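Local coordinates for BH2358 protein (PDB 2RBD), which is of unknown function but is a putative spore coat protein of Bacillus halodurans, built from four long helices as in the ferritin clan, at residues N8-P13 against R127-L132; S27-L32 against D61-L66; Y36-N41 against P82-A87; D45-N50 against K153-L158. All blocks are in the same frame, centred on the assembly; numbering follows the deposited sequence.

Contact 1: N8-P13 against R127-L132; sequences NPQDEP and REDVAL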
# COMPACT_ATOMS: atom_id res chain seq x y z
N ASN A 8 29.01 6.03 10.84
CA ASN A 8 28.90 4.57 10.50
C ASN A 8 27.48 4.02 10.79
O ASN A 8 27.15 3.77 11.96
CB ASN A 8 29.96 3.78 11.29
CG ASN A 8 29.93 2.29 10.98
OD1 ASN A 8 29.64 1.87 9.85
ND2 ASN A 8 30.23 1.47 12.00
N PRO A 9 26.66 3.81 9.72
CA PRO A 9 25.23 3.46 9.90
C PRO A 9 25.09 2.20 10.72
O PRO A 9 24.22 2.12 11.58
CB PRO A 9 24.70 3.21 8.47
CG PRO A 9 25.69 3.76 7.56
CD PRO A 9 27.02 3.83 8.28
N GLN A 10 25.97 1.25 10.46
CA GLN A 10 25.90 -0.05 11.09
C GLN A 10 26.40 -0.09 12.55
O GLN A 10 26.37 -1.15 13.16
CB GLN A 10 26.64 -1.07 10.22
CG GLN A 10 25.99 -1.22 8.84
CD GLN A 10 26.99 -1.18 7.70
OE1 GLN A 10 28.02 -1.86 7.75
NE2 GLN A 10 26.70 -0.38 6.67
N ASP A 11 26.84 1.04 13.10
CA ASP A 11 27.04 1.15 14.55
C ASP A 11 25.77 1.66 15.29
O ASP A 11 25.78 1.76 16.52
CB ASP A 11 28.23 2.07 14.85
N GLU A 12 24.69 1.98 14.57
CA GLU A 12 23.43 2.43 15.18
C GLU A 12 22.52 1.21 15.24
O GLU A 12 22.59 0.36 14.37
CB GLU A 12 22.75 3.49 14.31
CG GLU A 12 23.68 4.56 13.74
CD GLU A 12 23.11 5.42 12.56
OE1 GLU A 12 22.02 5.14 11.96
OE2 GLU A 12 23.80 6.42 12.24
N PRO A 13 21.66 1.12 16.26
CA PRO A 13 20.68 0.04 16.29
C PRO A 13 19.60 0.19 15.22
O PRO A 13 19.18 1.30 14.91
CB PRO A 13 20.03 0.18 17.67
CG PRO A 13 20.26 1.55 18.07
CD PRO A 13 21.55 1.99 17.44
N ARG A 127 18.09 3.93 9.38
CA ARG A 127 19.46 3.54 9.07
C ARG A 127 19.69 3.58 7.58
O ARG A 127 18.99 2.92 6.80
CB ARG A 127 19.82 2.18 9.68
CG ARG A 127 20.95 2.30 10.70
CD ARG A 127 21.27 1.03 11.38
NE ARG A 127 21.83 0.02 10.50
CZ ARG A 127 22.23 -1.17 10.92
NH1 ARG A 127 22.18 -1.47 12.21
NH2 ARG A 127 22.70 -2.05 10.08
N GLU A 128 20.69 4.37 7.16
CA GLU A 128 20.90 4.62 5.73
C GLU A 128 21.23 3.37 4.92
O GLU A 128 20.88 3.27 3.74
CB GLU A 128 22.01 5.67 5.54
CG GLU A 128 21.65 7.03 6.06
CD GLU A 128 22.83 8.05 5.98
OE1 GLU A 128 24.01 7.64 5.88
OE2 GLU A 128 22.55 9.28 6.02
N ASP A 129 21.93 2.42 5.53
CA ASP A 129 22.28 1.18 4.85
C ASP A 129 21.05 0.36 4.47
O ASP A 129 21.06 -0.34 3.45
CB ASP A 129 23.26 0.34 5.68
CG ASP A 129 22.71 -0.09 7.04
OD1 ASP A 129 22.17 0.75 7.79
OD2 ASP A 129 22.84 -1.29 7.37
N VAL A 130 20.04 0.38 5.33
CA VAL A 130 18.78 -0.36 5.08
C VAL A 130 18.04 0.28 3.89
O VAL A 130 17.65 -0.42 2.96
CB VAL A 130 17.88 -0.46 6.34
CG1 VAL A 130 16.54 -1.19 6.04
CG2 VAL A 130 18.62 -1.14 7.53
N ALA A 131 17.94 1.60 3.89
CA ALA A 131 17.33 2.30 2.78
C ALA A 131 18.04 2.02 1.47
O ALA A 131 17.40 1.79 0.42
CB ALA A 131 17.34 3.81 3.08
N LEU A 132 19.38 2.04 1.50
CA LEU A 132 20.15 1.82 0.30
C LEU A 132 20.02 0.41 -0.21
O LEU A 132 19.92 0.20 -1.42
CB LEU A 132 21.63 2.18 0.46
CG LEU A 132 21.95 3.67 0.38
CD1 LEU A 132 23.40 3.88 0.74
CD2 LEU A 132 21.66 4.28 -0.99
O HOH W 1 22.23 5.79 9.07
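Arg-127 reaches across to the loop 8-13 and donates from NH1 to the backbone carbonyl of Glu-12, with the NH1 to O distance 2.9 Å. The N-H...O angle of 137° leaves this bond bent, and the oxygen is tilted 27° from the guanidinium plane. NH1 has a second acceptor in OD1 of Asn-73.

The charge of the same group is met by Asp-129, two residues further on. The grip is side-on and nearly straight: Arg-127 NE donates to Asp-129 OD1 and Arg-127 NH2 to Asp-129 OD2, both at 2.8 Å, with both oxygens in the guanidinium plane. The arginine chain bends at chi3 (67°), which brings the guanidinium alongside the carboxylate, and the two bonds then fix its plane.

Arg-127 is the N-cap residue of helix 128-155, the last of the four helices of the bundle, so the short 3-10 turn 9-11 is laid over the start of that helix. A water extends the polar link, donating to OE1 of Glu-12 and accepting from the backbone N of Glu-128.

Carbon atoms of the loop pack on these charged groups. CA of Gln-10 sits 3.8 Å above the centre of the Arg-127 guanidinium, while CG of Gln-10 lies 3.5 Å from OD2 of Asp-129. CB of Pro-9 approaches OD1 of Asp-129 at 3.6 Å. Pro-13 also packs on His-164 of the second subunit.

Contact 2: S27-L32 against D61-L66; sequences STNNGL and DENHQL. With PG4 (tetraethylene glycol), chain C.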
# COMPACT_ATOMS: atom_id res chain seq x y z
N SER A 27 11.47 -13.74 4.94
CA SER A 27 10.52 -14.83 5.00
C SER A 27 9.68 -14.94 3.71
O SER A 27 9.45 -16.05 3.22
CB SER A 27 9.64 -14.71 6.27
OG SER A 27 8.94 -15.92 6.51
N THR A 28 9.21 -13.81 3.19
CA THR A 28 8.48 -13.77 1.92
C THR A 28 9.33 -14.38 0.80
O THR A 28 8.85 -15.26 0.05
CB THR A 28 7.99 -12.37 1.62
OG1 THR A 28 7.14 -11.96 2.70
CG2 THR A 28 7.17 -12.38 0.30
N ASN A 29 10.59 -13.96 0.71
CA ASN A 29 11.50 -14.53 -0.28
C ASN A 29 11.63 -16.05 -0.09
O ASN A 29 11.62 -16.79 -1.08
CB ASN A 29 12.89 -13.90 -0.23
CG ASN A 29 13.00 -12.60 -1.03
OD1 ASN A 29 12.01 -12.13 -1.59
ND2 ASN A 29 14.20 -12.02 -1.08
N ASN A 30 11.79 -16.52 1.13
CA ASN A 30 11.93 -17.96 1.36
C ASN A 30 10.73 -18.72 0.83
O ASN A 30 10.85 -19.79 0.24
CB ASN A 30 12.08 -18.22 2.86
CG ASN A 30 13.43 -17.82 3.42
OD1 ASN A 30 14.43 -17.70 2.71
ND2 ASN A 30 13.46 -17.68 4.75
N GLY A 31 9.55 -18.16 1.06
CA GLY A 31 8.31 -18.79 0.58
C GLY A 31 8.19 -18.77 -0.93
O GLY A 31 7.75 -19.74 -1.57
N LEU A 32 8.58 -17.66 -1.50
CA LEU A 32 8.52 -17.53 -2.98
C LEU A 32 9.56 -18.41 -3.68
O LEU A 32 9.25 -19.03 -4.67
CB LEU A 32 8.65 -16.08 -3.42
CG LEU A 32 7.51 -15.12 -3.05
CD1 LEU A 32 7.87 -13.72 -3.58
CD2 LEU A 32 6.16 -15.59 -3.66
N ASP A 61 20.13 -13.94 -3.85
CA ASP A 61 21.13 -12.86 -3.68
C ASP A 61 20.66 -11.84 -2.66
O ASP A 61 21.46 -11.36 -1.82
CB ASP A 61 21.41 -12.09 -4.99
CG ASP A 61 22.10 -12.93 -6.04
OD1 ASP A 61 22.65 -14.00 -5.72
OD2 ASP A 61 22.11 -12.50 -7.22
N GLU A 62 19.39 -11.45 -2.75
CA GLU A 62 18.80 -10.56 -1.76
C GLU A 62 18.92 -11.19 -0.37
O GLU A 62 19.32 -10.53 0.61
CB GLU A 62 17.35 -10.28 -2.07
CG GLU A 62 17.14 -9.45 -3.32
CD GLU A 62 15.69 -9.09 -3.53
OE1 GLU A 62 14.80 -9.63 -2.85
OE2 GLU A 62 15.42 -8.29 -4.44
N ASN A 63 18.58 -12.47 -0.30
CA ASN A 63 18.64 -13.19 0.98
C ASN A 63 20.02 -13.20 1.61
O ASN A 63 20.14 -13.07 2.81
CB ASN A 63 18.09 -14.61 0.81
CG ASN A 63 16.58 -14.66 0.69
OD1 ASN A 63 15.93 -13.63 0.73
ND2 ASN A 63 16.03 -15.88 0.66
N HIS A 64 21.05 -13.33 0.81
CA HIS A 64 22.41 -13.29 1.36
C HIS A 64 22.68 -11.98 2.11
O HIS A 64 23.24 -11.97 3.22
CB HIS A 64 23.40 -13.48 0.21
CG HIS A 64 24.75 -13.87 0.66
ND1 HIS A 64 25.77 -12.95 0.84
CD2 HIS A 64 25.28 -15.08 0.96
CE1 HIS A 64 26.86 -13.58 1.24
NE2 HIS A 64 26.59 -14.87 1.32
N GLN A 65 22.25 -10.88 1.52
CA GLN A 65 22.41 -9.60 2.16
C GLN A 65 21.53 -9.43 3.41
O GLN A 65 21.97 -8.86 4.43
CB GLN A 65 22.08 -8.50 1.16
CG GLN A 65 23.05 -8.44 0.04
CD GLN A 65 22.68 -7.35 -0.93
OE1 GLN A 65 22.53 -6.18 -0.55
NE2 GLN A 65 22.46 -7.75 -2.20
N LEU A 66 20.26 -9.86 3.31
CA LEU A 66 19.33 -9.78 4.41
C LEU A 66 19.76 -10.63 5.60
O LEU A 66 19.67 -10.19 6.73
CB LEU A 66 17.94 -10.21 3.96
CG LEU A 66 17.25 -9.29 2.97
CD1 LEU A 66 16.18 -10.09 2.16
CD2 LEU A 66 16.66 -8.13 3.67
O1 PG4 C . 9.96 -10.45 -0.66
C1 PG4 C . 9.55 -9.71 -1.86
C2 PG4 C . 9.80 -10.51 -3.13
O2 PG4 C . 9.78 -9.74 -4.33
C3 PG4 C . 8.96 -10.35 -5.32
C4 PG4 C . 9.71 -11.37 -6.14
O3 PG4 C . 10.65 -10.69 -7.00
C5 PG4 C . 11.26 -11.62 -7.87
C6 PG4 C . 12.37 -11.02 -8.70
O4 PG4 C . 13.29 -10.22 -7.94
C7 PG4 C . 14.23 -9.60 -8.83
C8 PG4 C . 15.15 -8.56 -8.20
O5 PG4 C . 14.75 -8.25 -6.84
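The amide nitrogen of Asn-29 spends both of its hydrogens on the neighbouring helix. ND2 of Asn-29 donates to OE1 of Glu-62 at 3.0 Å in a nearly straight bond (170°) that uses the anti lone pair of the carboxylate oxygen. Its other hydrogen goes to OD1 of Asn-63, where ND2 stands above the carbonyl plane of the acceptor and not on a lone pair. Both acceptors lie close to the amide plane of Asn-29, so the two bonds together fix the rotation of this buried group. The second side of the amide is used as well: OD1 of Asn-29 accepts from O1 of a tetraethylene glycol molecule, probably taken from the crystallisation liquor, at 2.8 Å. Tyr-25 bonds to OE1 of Glu-62, and Lys-141 to the glycol.

The segments 27-32 and 61-66 belong to helices 16-42 and 46-72, consecutive members of the four-helix bundle, and run roughly antiparallel, at 148° with their axes 10.2 Å apart. The buried amide cluster lies between these two helices.

Outward from it, the side chains of Asn-29 and Asn-63 run alongside one another, pointing opposite ways, which brings CB of Asn-29 to 3.2 Å from OD1 of Asn-63. Asn-30 OD1 comes within 3.2 Å of Asn-63 ND2, their amide planes almost perpendicular. CD1 of Leu-66 lies loosely near ND2 of Asn-29, and CD1 of Leu-32 lies 3.8 Å from C2 of the glycol. Phe-134 and Phe-137 of helix 128-155 pack on Leu-66 and Glu-62 respectively.

Contact 3: Y36-N41 against P82-A87; sequences YRSFIN and PDRPAA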
# COMPACT_ATOMS: atom_id res chain seq x y z
N TYR A 36 8.27 -21.06 -6.34
CA TYR A 36 8.81 -20.98 -7.68
C TYR A 36 9.59 -22.25 -8.05
O TYR A 36 9.58 -22.65 -9.18
CB TYR A 36 9.70 -19.75 -7.84
CG TYR A 36 9.00 -18.42 -7.83
CD1 TYR A 36 7.69 -18.28 -7.40
CD2 TYR A 36 9.69 -17.28 -8.14
CE1 TYR A 36 7.06 -17.02 -7.37
CE2 TYR A 36 9.08 -16.03 -8.12
CZ TYR A 36 7.79 -15.91 -7.73
OH TYR A 36 7.22 -14.65 -7.68
N ARG A 37 10.28 -22.86 -7.09
CA ARG A 37 10.90 -24.16 -7.35
C ARG A 37 9.84 -25.21 -7.71
O ARG A 37 10.05 -26.07 -8.58
CB ARG A 37 11.73 -24.56 -6.15
CG ARG A 37 13.06 -23.82 -6.10
CD ARG A 37 13.78 -24.12 -4.80
NE ARG A 37 15.19 -23.73 -4.87
CZ ARG A 37 15.98 -23.71 -3.81
NH1 ARG A 37 15.51 -23.91 -2.59
NH2 ARG A 37 17.26 -23.46 -3.96
N SER A 38 8.67 -25.11 -7.09
CA SER A 38 7.57 -25.99 -7.50
C SER A 38 7.10 -25.61 -8.90
O SER A 38 6.99 -26.47 -9.77
CB SER A 38 6.41 -25.93 -6.53
OG SER A 38 5.41 -26.85 -6.92
N PHE A 39 6.93 -24.31 -9.16
CA PHE A 39 6.53 -23.86 -10.50
C PHE A 39 7.48 -24.31 -11.61
O PHE A 39 7.03 -24.61 -12.69
CB PHE A 39 6.41 -22.35 -10.55
CG PHE A 39 5.18 -21.78 -9.87
CD1 PHE A 39 4.04 -22.52 -9.60
CD2 PHE A 39 5.17 -20.43 -9.58
CE1 PHE A 39 2.92 -21.92 -9.00
CE2 PHE A 39 4.07 -19.83 -8.97
CZ PHE A 39 2.96 -20.59 -8.68
N ILE A 40 8.78 -24.40 -11.34
CA ILE A 40 9.71 -24.92 -12.35
C ILE A 40 9.25 -26.30 -12.82
O ILE A 40 9.27 -26.60 -14.00
CB ILE A 40 11.18 -24.98 -11.80
CG1 ILE A 40 11.86 -23.63 -12.03
CG2 ILE A 40 12.01 -26.10 -12.45
CD1 ILE A 40 12.89 -23.32 -10.97
N ASN A 41 8.82 -27.13 -11.88
CA ASN A 41 8.33 -28.47 -12.19
C ASN A 41 7.00 -28.51 -12.93
O ASN A 41 6.70 -29.51 -13.60
CB ASN A 41 8.27 -29.30 -10.92
CG ASN A 41 9.67 -29.70 -10.43
OD1 ASN A 41 10.52 -30.01 -11.24
ND2 ASN A 41 9.88 -29.76 -9.13
N PRO A 82 12.76 -26.29 2.34
CA PRO A 82 13.88 -26.85 1.65
C PRO A 82 13.75 -26.82 0.14
O PRO A 82 12.66 -26.52 -0.39
CB PRO A 82 13.88 -28.31 2.12
CG PRO A 82 12.50 -28.60 2.39
CD PRO A 82 11.91 -27.33 2.94
N ASP A 83 14.84 -27.15 -0.53
CA ASP A 83 14.86 -27.32 -1.96
C ASP A 83 14.00 -28.55 -2.32
O ASP A 83 13.54 -29.29 -1.42
CB ASP A 83 16.32 -27.45 -2.42
CG ASP A 83 16.51 -27.25 -3.91
OD1 ASP A 83 15.54 -27.02 -4.66
OD2 ASP A 83 17.66 -27.34 -4.36
N ARG A 84 13.70 -28.70 -3.60
CA ARG A 84 12.70 -29.67 -4.05
C ARG A 84 13.30 -30.61 -5.07
O ARG A 84 14.14 -30.23 -5.87
CB ARG A 84 11.52 -28.94 -4.77
CG ARG A 84 10.64 -28.18 -3.84
CD ARG A 84 9.61 -27.42 -4.62
NE ARG A 84 8.63 -26.94 -3.67
CZ ARG A 84 7.52 -27.57 -3.38
NH1 ARG A 84 7.20 -28.67 -4.07
NH2 ARG A 84 6.71 -27.10 -2.46
N PRO A 85 12.82 -31.84 -5.11
CA PRO A 85 13.22 -32.71 -6.20
C PRO A 85 12.64 -32.32 -7.55
O PRO A 85 11.63 -31.60 -7.64
CB PRO A 85 12.72 -34.10 -5.76
CG PRO A 85 11.77 -33.89 -4.73
CD PRO A 85 11.90 -32.50 -4.17
N ALA A 86 13.26 -32.79 -8.63
CA ALA A 86 12.71 -32.64 -9.94
C ALA A 86 11.47 -33.52 -10.09
O ALA A 86 11.33 -34.53 -9.40
CB ALA A 86 13.75 -33.07 -11.00
N ALA A 87 10.58 -33.12 -10.97
CA ALA A 87 9.39 -33.90 -11.28
C ALA A 87 9.17 -33.84 -12.76
O ALA A 87 9.52 -32.84 -13.41
CB ALA A 87 8.18 -33.33 -10.58
O HOH W 2 12.90 -23.82 -1.38
O HOH W 3 8.66 -30.73 -15.02
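The long connection between helices 46-72 and 100-124 of the four-helix bundle runs, at residues 82-87, as an extended strip without regular structure along the C-terminal part of helix 16-42, and Asn-41 fastens it there. The amide of Asn-41 meets the backbone of the strip with both of its polar atoms: ND2 donates to O of Pro-85 at 2.9 Å, in the plane of that carbonyl, and OD1 accepts a weak bond from N of Ala-87 at 3.1 Å. ND2 also donates to O of Gly-95 of the third subunit. A water lies within hydrogen-bonding distance of the carbonyl oxygens of Asn-41 and Ala-87.

At the other end of the strip, Asp-83 lies over a face of the Arg-37 guanidinium. The two flat groups are stacked, 17° apart, with OD1 of Asp-83 at 3.3 Å from NE of Arg-37. This salt bridge rests on charge alone, since no N-H points at the oxygen. The guanidinium uses its edge for a water, which accepts from NH1 of Arg-37 and also lies near O of Pro-82. OD1 of Asp-83 also accepts from the backbone N of Arg-84, at 2.7 Å.

Arg-84 lies between these two sites, its extended chain laying the guanidinium over Ser-38, whose CB is 3.6 Å from the guanidinium plane. Its NH1 donates to O of Arg-97 of the third subunit, and its NE to Asn-34. Within the bundle, Tyr-36 packs on Met-59 of helix 46-72 and Phe-39 on Ile-103 of helix 100-124.

Contact 4: D45-N50 against K153-L158; sequences DEDLKN and KNKGWL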
# COMPACT_ATOMS: atom_id res chain seq x y z
N ASP A 45 6.90 -24.07 -20.79
CA ASP A 45 7.57 -23.07 -21.57
C ASP A 45 8.98 -22.77 -21.09
O ASP A 45 9.19 -22.39 -19.95
CB ASP A 45 6.72 -21.83 -21.58
CG ASP A 45 7.22 -20.81 -22.53
OD1 ASP A 45 8.14 -20.08 -22.16
OD2 ASP A 45 6.68 -20.72 -23.66
N GLU A 46 9.97 -22.89 -21.97
CA GLU A 46 11.36 -22.74 -21.54
C GLU A 46 11.74 -21.28 -21.23
O GLU A 46 12.63 -21.02 -20.40
CB GLU A 46 12.30 -23.37 -22.58
CG GLU A 46 12.14 -24.90 -22.72
CD GLU A 46 12.21 -25.68 -21.40
OE1 GLU A 46 13.19 -25.54 -20.66
OE2 GLU A 46 11.27 -26.45 -21.11
N ASP A 47 11.09 -20.33 -21.89
CA ASP A 47 11.34 -18.92 -21.64
C ASP A 47 10.83 -18.52 -20.25
O ASP A 47 11.48 -17.78 -19.53
CB ASP A 47 10.68 -18.05 -22.70
CG ASP A 47 11.25 -18.31 -24.11
OD1 ASP A 47 12.49 -18.35 -24.20
OD2 ASP A 47 10.46 -18.46 -25.09
N LEU A 48 9.67 -19.04 -19.88
CA LEU A 48 9.16 -18.80 -18.54
C LEU A 48 10.06 -19.49 -17.53
O LEU A 48 10.40 -18.90 -16.49
CB LEU A 48 7.73 -19.31 -18.44
CG LEU A 48 7.09 -19.27 -17.05
CD1 LEU A 48 7.14 -17.87 -16.48
CD2 LEU A 48 5.62 -19.77 -17.11
N LYS A 49 10.48 -20.73 -17.80
CA LYS A 49 11.35 -21.44 -16.90
C LYS A 49 12.64 -20.65 -16.62
O LYS A 49 13.12 -20.55 -15.48
CB LYS A 49 11.70 -22.79 -17.49
CG LYS A 49 12.05 -23.83 -16.48
CD LYS A 49 12.16 -25.24 -17.13
CE LYS A 49 10.87 -25.68 -17.86
NZ LYS A 49 11.02 -27.02 -18.53
N ASN A 50 13.20 -20.06 -17.67
CA ASN A 50 14.41 -19.31 -17.50
C ASN A 50 14.22 -18.13 -16.57
O ASN A 50 15.09 -17.80 -15.78
CB ASN A 50 14.92 -18.79 -18.83
CG ASN A 50 15.61 -19.86 -19.67
OD1 ASN A 50 16.10 -20.86 -19.17
ND2 ASN A 50 15.64 -19.63 -20.98
N LYS A 153 3.56 -10.34 -22.93
CA LYS A 153 3.21 -9.79 -24.25
C LYS A 153 3.58 -10.77 -25.36
O LYS A 153 2.71 -11.07 -26.19
CB LYS A 153 3.86 -8.42 -24.48
CG LYS A 153 3.30 -7.31 -23.62
CD LYS A 153 4.07 -6.02 -23.86
CE LYS A 153 3.46 -4.82 -23.12
NZ LYS A 153 4.27 -3.55 -23.23
N ASN A 154 4.81 -11.26 -25.34
CA ASN A 154 5.34 -12.12 -26.41
C ASN A 154 4.53 -13.41 -26.54
O ASN A 154 4.29 -13.91 -27.66
CB ASN A 154 6.78 -12.46 -26.13
CG ASN A 154 7.74 -11.26 -26.30
OD1 ASN A 154 7.36 -10.24 -26.85
ND2 ASN A 154 8.99 -11.40 -25.82
N LYS A 155 4.14 -13.97 -25.39
CA LYS A 155 3.43 -15.25 -25.32
C LYS A 155 1.93 -15.14 -25.52
O LYS A 155 1.25 -16.14 -25.72
CB LYS A 155 3.72 -15.94 -23.99
CG LYS A 155 5.17 -16.21 -23.76
CD LYS A 155 5.70 -17.40 -24.60
CE LYS A 155 7.20 -17.57 -24.40
NZ LYS A 155 7.78 -18.75 -25.14
N GLY A 156 1.41 -13.93 -25.46
CA GLY A 156 -0.03 -13.69 -25.57
C GLY A 156 -0.75 -14.05 -24.29
O GLY A 156 -1.92 -14.41 -24.31
N TRP A 157 -0.06 -13.95 -23.17
CA TRP A 157 -0.64 -14.29 -21.88
C TRP A 157 -1.26 -13.07 -21.18
O TRP A 157 -1.99 -13.23 -20.22
CB TRP A 157 0.40 -14.90 -20.96
CG TRP A 157 0.91 -16.21 -21.42
CD1 TRP A 157 0.29 -17.09 -22.26
CD2 TRP A 157 2.13 -16.83 -21.03
NE1 TRP A 157 1.07 -18.19 -22.44
CE2 TRP A 157 2.20 -18.07 -21.70
CE3 TRP A 157 3.21 -16.43 -20.24
CZ2 TRP A 157 3.30 -18.89 -21.62
CZ3 TRP A 157 4.29 -17.27 -20.13
CH2 TRP A 157 4.33 -18.50 -20.82
N LEU A 158 -0.98 -11.86 -21.63
CA LEU A 158 -1.44 -10.67 -20.92
C LEU A 158 -2.92 -10.46 -21.21
O LEU A 158 -3.33 -10.48 -22.36
CB LEU A 158 -0.61 -9.48 -21.42
CG LEU A 158 -0.80 -8.10 -20.82
CD1 LEU A 158 -0.57 -8.14 -19.33
CD2 LEU A 158 0.18 -7.14 -21.49
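Lys-155 and Asp-45 approach from opposite directions, while Asp-47 crosses the lysine at about a right angle, so the ammonium group is held between two carboxylates. NZ of Lys-155 donates to OD2 of Asp-45 and to OD2 of Asp-47, each at 2.7 Å. The two oxygens are used differently: Asp-45 offers its syn lone pair and Asp-47 its anti lone pair. A bend at chi2 (-75°) turns the lysine chain away from its own helix end and across to the aspartates.

The indole of Trp-157 lies against that chain. CB of Lys-155 stands 3.4 Å from the plane of the Trp-157 ring, over its centre, and the far end of the benzene ring reaches the other helix, where CH2 of Trp-157 lies 4.1 Å from CD2 of Leu-48. The same CH2 approaches CG of Asp-45 at 4.1 Å. The leucine and the indole cross at a slant, next to the salt-bridge network, and Trp-157 also packs on Leu-151 of helix 128-155 and Pro-101 of helix 100-124.

The contact joins the start of helix 46-72 to the end of helix 128-155. Asp-45 is the N-cap of the first, and its OD1 accepts from N of Leu-48 at 2.9 Å. Gly-156, with positive phi, closes the second in a Schellman motif.

Asp-45 thus divides its carboxylate, one oxygen capping a helix and the other binding a lysine. The ammonium group, shared between two acids, probably offsets their mutual repulsion and favours their charged forms at this surface.

In the fold
Contact 2 is the buried one, its centre about 8 Å from the chain centre; contact 3 is partly buried, and contacts 1 and 4 lie at the surface on opposite sides of that centre, about 39 Å apart between centres. Helix 128-155 connects these two. Contact 4 has its salt bridges across the segments, contact 1 has one within 127-132, and contact 3 has a stacked one. Contacts 2 and 3 share helix 16-42, and contacts 2 and 4 share helix 46-72. Neutral amides bond to side chains in contact 2 but to a loop backbone in contact 3. Contacts 3 and 4 touch at Ile-40 O and Lys-49 CE, near the turn between helices 16-42 and 46-72.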